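Local coordinates for protein 4-hydroxyphenylpyruvate dioxygenase (Pseudomonas putida, PDB 5HMQ) that converts 3-dehydroshikimate to protocatechuate and water at a divalent-metal site in its N-terminal sugar phosphate isomerase-like domain, at residues L97-S102 against F191-D196; Q148-L153 against L162-D167. All coordinates share one frame; numbering follows the deposited sequence.

Contact 1. Residues L97-S102 against F191-D196. With MG (magnesium ion), chain K.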
ATOM      1  N   LEU C  97      29.941 -16.445   2.229  1.00 36.83           N
ATOM      2  CA  LEU C  97      29.100 -17.277   1.377  1.00 37.85           C
ATOM      3  C   LEU C  97      28.457 -16.423   0.298  1.00 38.72           C
ATOM      4  O   LEU C  97      27.904 -15.358   0.590  1.00 38.05           O
ATOM      5  CB  LEU C  97      28.023 -17.995   2.199  1.00 37.86           C
ATOM      6  CG  LEU C  97      27.077 -18.915   1.425  1.00 40.99           C
ATOM      7  CD1 LEU C  97      27.843 -20.041   0.745  1.00 38.18           C
ATOM      8  CD2 LEU C  97      26.001 -19.476   2.345  1.00 39.23           C
ATOM      9  N   VAL C  98      28.527 -16.897  -0.945  1.00 36.67           N
ATOM     10  CA  VAL C  98      27.915 -16.226  -2.084  1.00 38.36           C
ATOM     11  C   VAL C  98      27.007 -17.218  -2.798  1.00 40.34           C
ATOM     12  O   VAL C  98      27.356 -18.393  -2.956  1.00 38.94           O
ATOM     13  CB  VAL C  98      28.973 -15.648  -3.050  1.00 38.80           C
ATOM     14  CG1 VAL C  98      29.966 -16.718  -3.472  1.00 35.84           C
ATOM     15  CG2 VAL C  98      28.310 -15.004  -4.266  1.00 36.25           C
ATOM     16  N   LEU C  99      25.832 -16.748  -3.206  1.00 42.33           N
ATOM     17  CA  LEU C  99      24.874 -17.572  -3.929  1.00 37.90           C
ATOM     18  C   LEU C  99      25.146 -17.477  -5.424  1.00 38.63           C
ATOM     19  O   LEU C  99      25.216 -16.378  -5.983  1.00 39.43           O
ATOM     20  CB  LEU C  99      23.439 -17.139  -3.615  1.00 39.83           C
ATOM     21  CG  LEU C  99      22.257 -17.941  -4.181  1.00 41.33           C
ATOM     22  CD1 LEU C  99      21.056 -17.807  -3.260  1.00 39.70           C
ATOM     23  CD2 LEU C  99      21.878 -17.504  -5.592  1.00 42.33           C
ATOM     24  N   VAL C 100      25.301 -18.629  -6.064  1.00 40.04           N
ATOM     25  CA  VAL C 100      25.440 -18.726  -7.509  1.00 39.10           C
ATOM     26  C   VAL C 100      24.173 -19.385  -8.032  1.00 42.50           C
ATOM     27  O   VAL C 100      23.898 -20.551  -7.720  1.00 41.92           O
ATOM     28  CB  VAL C 100      26.690 -19.519  -7.916  1.00 39.24           C
ATOM     29  CG1 VAL C 100      26.690 -19.788  -9.415  1.00 40.25           C
ATOM     30  CG2 VAL C 100      27.953 -18.775  -7.503  1.00 36.64           C
ATOM     31  N   CYS C 101      23.390 -18.645  -8.811  1.00 41.55           N
ATOM     32  CA  CYS C 101      22.165 -19.187  -9.377  1.00 42.05           C
ATOM     33  C   CYS C 101      22.438 -19.732 -10.773  1.00 42.64           C
ATOM     34  O   CYS C 101      23.262 -19.199 -11.522  1.00 44.30           O
ATOM     35  CB  CYS C 101      21.055 -18.132  -9.414  1.00 41.80           C
ATOM     36  SG  CYS C 101      21.534 -16.523 -10.072  1.00 43.37           S
ATOM     37  N   SER C 102      21.737 -20.810 -11.111  1.00 42.30           N
ATOM     38  CA  SER C 102      22.046 -21.560 -12.321  1.00 44.22           C
ATOM     39  C   SER C 102      21.912 -20.685 -13.563  1.00 46.09           C
ATOM     40  O   SER C 102      21.137 -19.725 -13.598  1.00 44.46           O
ATOM     41  CB  SER C 102      21.132 -22.783 -12.430  1.00 45.17           C
ATOM     42  OG  SER C 102      19.765 -22.413 -12.378  1.00 44.95           O
ATOM     43  N   PHE C 191      22.585 -23.201   2.597  1.00 39.62           N
ATOM     44  CA  PHE C 191      21.658 -22.104   2.833  1.00 39.81           C
ATOM     45  C   PHE C 191      20.264 -22.528   2.398  1.00 40.59           C
ATOM     46  O   PHE C 191      20.106 -23.290   1.440  1.00 41.36           O
ATOM     47  CB  PHE C 191      22.090 -20.845   2.070  1.00 36.88           C
ATOM     48  CG  PHE C 191      21.699 -19.564   2.742  1.00 38.37           C
ATOM     49  CD1 PHE C 191      22.495 -19.021   3.737  1.00 35.53           C
ATOM     50  CD2 PHE C 191      20.537 -18.904   2.385  1.00 39.54           C
ATOM     51  CE1 PHE C 191      22.142 -17.841   4.359  1.00 39.26           C
ATOM     52  CE2 PHE C 191      20.179 -17.723   3.002  1.00 41.00           C
ATOM     53  CZ  PHE C 191      20.981 -17.192   3.993  1.00 40.76           C
ATOM     54  N   VAL C 192      19.258 -22.019   3.104  1.00 39.89           N
ATOM     55  CA  VAL C 192      17.860 -22.326   2.822  1.00 40.71           C
ATOM     56  C   VAL C 192      17.090 -21.017   2.749  1.00 42.77           C
ATOM     57  O   VAL C 192      17.102 -20.232   3.706  1.00 41.35           O
ATOM     58  CB  VAL C 192      17.244 -23.255   3.883  1.00 41.97           C
ATOM     59  CG1 VAL C 192      15.746 -23.418   3.643  1.00 37.94           C
ATOM     60  CG2 VAL C 192      17.935 -24.609   3.876  1.00 41.07           C
ATOM     61  N   GLN C 193      16.428 -20.781   1.620  1.00 42.99           N
ATOM     62  CA  GLN C 193      15.570 -19.620   1.422  1.00 41.09           C
ATOM     63  C   GLN C 193      14.122 -20.084   1.394  1.00 42.83           C
ATOM     64  O   GLN C 193      13.749 -20.907   0.551  1.00 41.33           O
ATOM     65  CB  GLN C 193      15.911 -18.891   0.123  1.00 40.59           C
ATOM     66  CG  GLN C 193      17.312 -18.321   0.049  1.00 41.76           C
ATOM     67  CD  GLN C 193      17.587 -17.685  -1.296  1.00 42.15           C
ATOM     68  OE1 GLN C 193      17.103 -18.160  -2.323  1.00 44.90           O
ATOM     69  NE2 GLN C 193      18.355 -16.600  -1.300  1.00 40.18           N
HETATM   70  N   MSE C 194      13.312 -19.561   2.307  1.00 39.76           N
HETATM   71  CA  MSE C 194      11.885 -19.851   2.293  1.00 42.95           C
HETATM   72  C   MSE C 194      11.139 -18.746   1.557  1.00 44.36           C
HETATM   73  O   MSE C 194      11.366 -17.564   1.806  1.00 43.70           O
HETATM   74  CB  MSE C 194      11.339 -20.000   3.714  1.00 42.44           C
HETATM   75  CG  MSE C 194      12.051 -21.046   4.553  1.00 45.65           C
HETATM   76 SE   MSE C 194      12.064 -22.837   3.774  0.73 45.74          SE
HETATM   77  CE  MSE C 194      10.144 -23.175   3.698  1.00 44.05           C
ATOM     78  N   ALA C 195      10.256 -19.138   0.641  1.00 44.67           N
ATOM     79  CA  ALA C 195       9.418 -18.183  -0.076  1.00 45.16           C
ATOM     80  C   ALA C 195       8.103 -18.866  -0.413  1.00 45.66           C
ATOM     81  O   ALA C 195       8.097 -19.881  -1.114  1.00 45.15           O
ATOM     82  CB  ALA C 195      10.107 -17.684  -1.346  1.00 42.93           C
ATOM     83  N   ASP C 196       6.999 -18.289   0.043  1.00 44.19           N
ATOM     84  CA  ASP C 196       5.674 -18.811  -0.249  1.00 44.32           C
ATOM     85  C   ASP C 196       5.073 -18.062  -1.433  1.00 45.57           C
ATOM     86  O   ASP C 196       5.575 -17.019  -1.861  1.00 46.05           O
ATOM     87  CB  ASP C 196       4.776 -18.696   0.988  1.00 44.97           C
ATOM     88  CG  ASP C 196       3.642 -19.703   0.986  1.00 46.47           C
ATOM     89  OD1 ASP C 196       3.483 -20.416  -0.025  1.00 47.23           O
ATOM     90  OD2 ASP C 196       2.915 -19.784   1.999  1.00 46.06           O
TER
HETATM   91 MG    MG K 701      16.430 -17.835  -4.221  1.00 43.93          MG
HETATM   92  O   HOH W   1      18.079 -16.682  -4.476  1.00 41.67           O
HETATM   93  O   HOH W   2      15.880 -17.257  -6.033  1.00 45.79           O

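Contact 2. Residues Q148-L153 against L162-D167. With MG (magnesium ion), chain K.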
ATOM      1  N   GLN C 148      17.664 -31.493  -7.384  1.00 43.83           N
ATOM      2  CA  GLN C 148      18.290 -32.784  -7.654  1.00 44.25           C
ATOM      3  C   GLN C 148      19.484 -32.636  -8.589  1.00 46.63           C
ATOM      4  O   GLN C 148      20.540 -33.236  -8.356  1.00 46.52           O
ATOM      5  CB  GLN C 148      17.267 -33.753  -8.247  1.00 44.35           C
ATOM      6  CG  GLN C 148      16.120 -34.111  -7.315  1.00 46.46           C
ATOM      7  CD  GLN C 148      14.949 -33.155  -7.441  1.00 48.75           C
ATOM      8  OE1 GLN C 148      15.117 -31.994  -7.817  1.00 48.35           O
ATOM      9  NE2 GLN C 148      13.752 -33.640  -7.132  1.00 47.92           N
ATOM     10  N   GLN C 149      19.337 -31.840  -9.651  1.00 47.19           N
ATOM     11  CA  GLN C 149      20.458 -31.592 -10.554  1.00 47.91           C
ATOM     12  C   GLN C 149      21.576 -30.833  -9.851  1.00 47.78           C
ATOM     13  O   GLN C 149      22.759 -31.084 -10.107  1.00 47.30           O
ATOM     14  CB  GLN C 149      19.987 -30.824 -11.788  1.00 47.88           C
ATOM     15  CG  GLN C 149      19.033 -31.595 -12.678  1.00 48.40           C
ATOM     16  CD  GLN C 149      18.333 -30.700 -13.684  1.00 49.45           C
ATOM     17  OE1 GLN C 149      17.499 -29.872 -13.320  1.00 50.24           O
ATOM     18  NE2 GLN C 149      18.672 -30.864 -14.958  1.00 50.23           N
ATOM     19  N   VAL C 150      21.219 -29.891  -8.976  1.00 46.50           N
ATOM     20  CA  VAL C 150      22.228 -29.150  -8.223  1.00 45.91           C
ATOM     21  C   VAL C 150      23.063 -30.104  -7.382  1.00 48.28           C
ATOM     22  O   VAL C 150      24.298 -30.070  -7.414  1.00 47.12           O
ATOM     23  CB  VAL C 150      21.563 -28.068  -7.353  1.00 46.73           C
ATOM     24  CG1 VAL C 150      22.524 -27.590  -6.270  1.00 46.39           C
ATOM     25  CG2 VAL C 150      21.122 -26.908  -8.213  1.00 43.98           C
ATOM     26  N   TRP C 151      22.398 -30.972  -6.615  1.00 48.17           N
ATOM     27  CA  TRP C 151      23.126 -31.914  -5.773  1.00 47.80           C
ATOM     28  C   TRP C 151      23.946 -32.885  -6.614  1.00 47.63           C
ATOM     29  O   TRP C 151      25.055 -33.266  -6.224  1.00 49.08           O
ATOM     30  CB  TRP C 151      22.156 -32.672  -4.866  1.00 46.24           C
ATOM     31  CG  TRP C 151      22.794 -33.828  -4.151  1.00 47.23           C
ATOM     32  CD1 TRP C 151      22.372 -35.126  -4.155  1.00 45.06           C
ATOM     33  CD2 TRP C 151      23.971 -33.789  -3.331  1.00 45.14           C
ATOM     34  NE1 TRP C 151      23.213 -35.897  -3.389  1.00 46.42           N
ATOM     35  CE2 TRP C 151      24.202 -35.101  -2.873  1.00 46.06           C
ATOM     36  CE3 TRP C 151      24.852 -32.774  -2.942  1.00 41.85           C
ATOM     37  CZ2 TRP C 151      25.277 -35.426  -2.047  1.00 45.73           C
ATOM     38  CZ3 TRP C 151      25.917 -33.096  -2.120  1.00 44.93           C
ATOM     39  CH2 TRP C 151      26.120 -34.411  -1.681  1.00 46.58           C
ATOM     40  N   ASN C 152      23.423 -33.287  -7.775  1.00 46.22           N
ATOM     41  CA  ASN C 152      24.183 -34.155  -8.670  1.00 49.69           C
ATOM     42  C   ASN C 152      25.516 -33.518  -9.042  1.00 51.29           C
ATOM     43  O   ASN C 152      26.566 -34.168  -8.987  1.00 52.16           O
ATOM     44  CB  ASN C 152      23.371 -34.450  -9.933  1.00 48.14           C
ATOM     45  CG  ASN C 152      24.056 -35.451 -10.851  1.00 49.53           C
ATOM     46  OD1 ASN C 152      25.084 -36.032 -10.501  1.00 51.46           O
ATOM     47  ND2 ASN C 152      23.514 -35.622 -12.048  1.00 50.66           N
ATOM     48  N   LEU C 153      25.494 -32.237  -9.419  1.00 48.23           N
ATOM     49  CA  LEU C 153      26.724 -31.564  -9.822  1.00 46.31           C
ATOM     50  C   LEU C 153      27.608 -31.256  -8.619  1.00 46.95           C
ATOM     51  O   LEU C 153      28.832 -31.409  -8.688  1.00 49.31           O
ATOM     52  CB  LEU C 153      26.393 -30.285 -10.590  1.00 47.60           C
ATOM     53  CG  LEU C 153      25.593 -30.467 -11.882  1.00 48.68           C
ATOM     54  CD1 LEU C 153      25.226 -29.121 -12.493  1.00 45.40           C
ATOM     55  CD2 LEU C 153      26.365 -31.318 -12.875  1.00 48.88           C
ATOM     56  N   LEU C 162      32.058 -25.863  -1.832  1.00 41.17           N
ATOM     57  CA  LEU C 162      30.952 -25.780  -2.777  1.00 41.17           C
ATOM     58  C   LEU C 162      29.778 -26.581  -2.232  1.00 44.09           C
ATOM     59  O   LEU C 162      29.903 -27.785  -1.989  1.00 43.13           O
ATOM     60  CB  LEU C 162      31.365 -26.298  -4.156  1.00 41.02           C
ATOM     61  CG  LEU C 162      30.221 -26.554  -5.139  1.00 43.72           C
ATOM     62  CD1 LEU C 162      29.549 -25.247  -5.544  1.00 42.46           C
ATOM     63  CD2 LEU C 162      30.721 -27.296  -6.362  1.00 43.09           C
ATOM     64  N   GLY C 163      28.642 -25.914  -2.050  1.00 41.63           N
ATOM     65  CA  GLY C 163      27.488 -26.551  -1.451  1.00 41.99           C
ATOM     66  C   GLY C 163      26.182 -26.258  -2.165  1.00 41.45           C
ATOM     67  O   GLY C 163      26.168 -25.624  -3.222  1.00 43.77           O
ATOM     68  N   VAL C 164      25.082 -26.728  -1.592  1.00 40.87           N
ATOM     69  CA  VAL C 164      23.753 -26.581  -2.172  1.00 39.92           C
ATOM     70  C   VAL C 164      23.008 -25.473  -1.440  1.00 42.49           C
ATOM     71  O   VAL C 164      23.076 -25.372  -0.207  1.00 44.38           O
ATOM     72  CB  VAL C 164      22.977 -27.911  -2.104  1.00 42.45           C
ATOM     73  CG1 VAL C 164      21.553 -27.733  -2.619  1.00 42.63           C
ATOM     74  CG2 VAL C 164      23.706 -28.983  -2.901  1.00 41.25           C
ATOM     75  N   ILE C 165      22.304 -24.637  -2.195  1.00 41.25           N
ATOM     76  CA  ILE C 165      21.368 -23.667  -1.641  1.00 42.27           C
ATOM     77  C   ILE C 165      19.972 -24.050  -2.109  1.00 42.12           C
ATOM     78  O   ILE C 165      19.752 -24.269  -3.306  1.00 42.87           O
ATOM     79  CB  ILE C 165      21.714 -22.224  -2.055  1.00 43.27           C
ATOM     80  CG1 ILE C 165      22.967 -21.746  -1.314  1.00 42.17           C
ATOM     81  CG2 ILE C 165      20.534 -21.291  -1.791  1.00 40.13           C
ATOM     82  CD1 ILE C 165      23.234 -20.260  -1.444  1.00 36.89           C
ATOM     83  N   LEU C 166      19.037 -24.142  -1.165  1.00 42.89           N
ATOM     84  CA  LEU C 166      17.672 -24.561  -1.444  1.00 40.78           C
ATOM     85  C   LEU C 166      16.725 -23.373  -1.336  1.00 40.70           C
ATOM     86  O   LEU C 166      16.824 -22.569  -0.403  1.00 43.39           O
ATOM     87  CB  LEU C 166      17.226 -25.671  -0.488  1.00 43.31           C
ATOM     88  CG  LEU C 166      18.022 -26.977  -0.535  1.00 44.30           C
ATOM     89  CD1 LEU C 166      17.612 -27.903   0.602  1.00 42.81           C
ATOM     90  CD2 LEU C 166      17.844 -27.666  -1.878  1.00 43.72           C
ATOM     91  N   ASP C 167      15.798 -23.286  -2.287  1.00 42.64           N
ATOM     92  CA  ASP C 167      14.825 -22.203  -2.371  1.00 41.30           C
ATOM     93  C   ASP C 167      13.451 -22.832  -2.542  1.00 42.18           C
ATOM     94  O   ASP C 167      13.189 -23.479  -3.561  1.00 42.53           O
ATOM     95  CB  ASP C 167      15.155 -21.264  -3.539  1.00 43.26           C
ATOM     96  CG  ASP C 167      14.204 -20.081  -3.648  1.00 43.30           C
ATOM     97  OD1 ASP C 167      12.970 -20.275  -3.607  1.00 46.16           O
ATOM     98  OD2 ASP C 167      14.699 -18.942  -3.790  1.00 43.57           O
TER
HETATM   99 MG    MG K 701      16.430 -17.835  -4.221  1.00 43.93          MG
HETATM  100  O   HOH W   1      18.079 -16.682  -4.476  1.00 41.67           O
HETATM  101  O   HOH W   2      15.880 -17.257  -6.033  1.00 45.79           O

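Contact 1. Residues L97-S102 against F191-D196
L97 and L99 reach across the interior of the TIM barrel to F191 and Q193, so that strand 97-101 meets strand 189-194 through side chains alone. The closest CA atoms, those of L99 and F191, are 8.8 Å apart, and no hydrogen bond joins the two segments. Both strands send alternate residues into the barrel, and the four that meet are all buried. Toward the N-terminal ends of the two strands, L97 CD2 comes obliquely to the ring of F191, 3.8 Å from CD1, an apolar pairing of a branched aliphatic chain with an aromatic ring, both suited to the buried barrel interior.

Two residues on, toward the C-terminal ends, Q193, the next inward-pointing residue of its strand, takes part in the metal site. With CG anti to the carbonyl carbon (chi1 -62°), the chain runs on from CB, extended beyond CG (chi2 177°), and brings the amide, rather than CB or CG, to L99. Q193 CD lies 4.0 Å and Q193 OE1 4.1 Å from L99 CD1, the two side chains arriving from opposite directions. Q193 NE2 sits 3.5 Å from L99 CD1, gives a hydrogen bond to E32 OE1 and donates a weak one to a metal-bound water. Glutamine suits this place by offering a neutral oxygen ligand and an N-H donor together, and the bond to E32 helps fix which way the amide faces. E136, D167 and E241 supply the remaining protein ligands, while Q193 OE1 binds the magnesium ion at 2.0 Å.

Contact 2. Residues Q148-L153 against L162-D167
With its CG1 anti to the backbone N (chi1 163°), V150 extends that methyl from helix 147-157 toward strand 162-167; V164 has the same kind of rotamer (chi1 176°), and its two methyls receive the V150 methyl between them. V150 CG1 lies 3.8 Å from V164 CG1 and equally close to CG2, the two side chains crossing at a slant. V164 CG2 also meets the indole of W151 at its edge, near the ring plane, 4.0 Å from CE3. Valine suits this seam, since a short beta-branched chain favours a strand and presents two methyls to the helix.

At the C-terminal end of the same strand, D167 serves the metal instead; its carboxylate suits the place because one oxygen can bind the cation while the other caps a helix. D167 OD2 binds the magnesium ion at 2.1 Å and is hydrogen-bonded by R212, while OD1 caps helix 168-172 through weak bonds to backbone N atoms. Helix 147-157 is the crossover of a beta-alpha-beta unit linking strand 132-136 to strand 162-167; V150 also touches Y135 of the first strand, and L153 packs on Y135 and helix 112-128.

Strand 162-167 of contact 2 and strand 189-194 of contact 1 are neighbours in the parallel sheet of the barrel, and the centres of the two contacts are 10 Å apart. Probable backbone hydrogen bonds join them, Q193 N to L166 O at 2.7 Å and L166 N to F191 O at 2.9 Å. Contact 1 lies within the barrel, contact 2 between its wall and an outer helix; along the chain, contact 2 is nested in the loop closed by contact 1. I165 faces inward, its CG1 3.6 Å from F191 CB. Both contacts supply ligands to one catalytic magnesium ion, where Q193 OE1 and D167 OD2 stand 2.9 Å apart, and two metal-bound waters are common to both contacts.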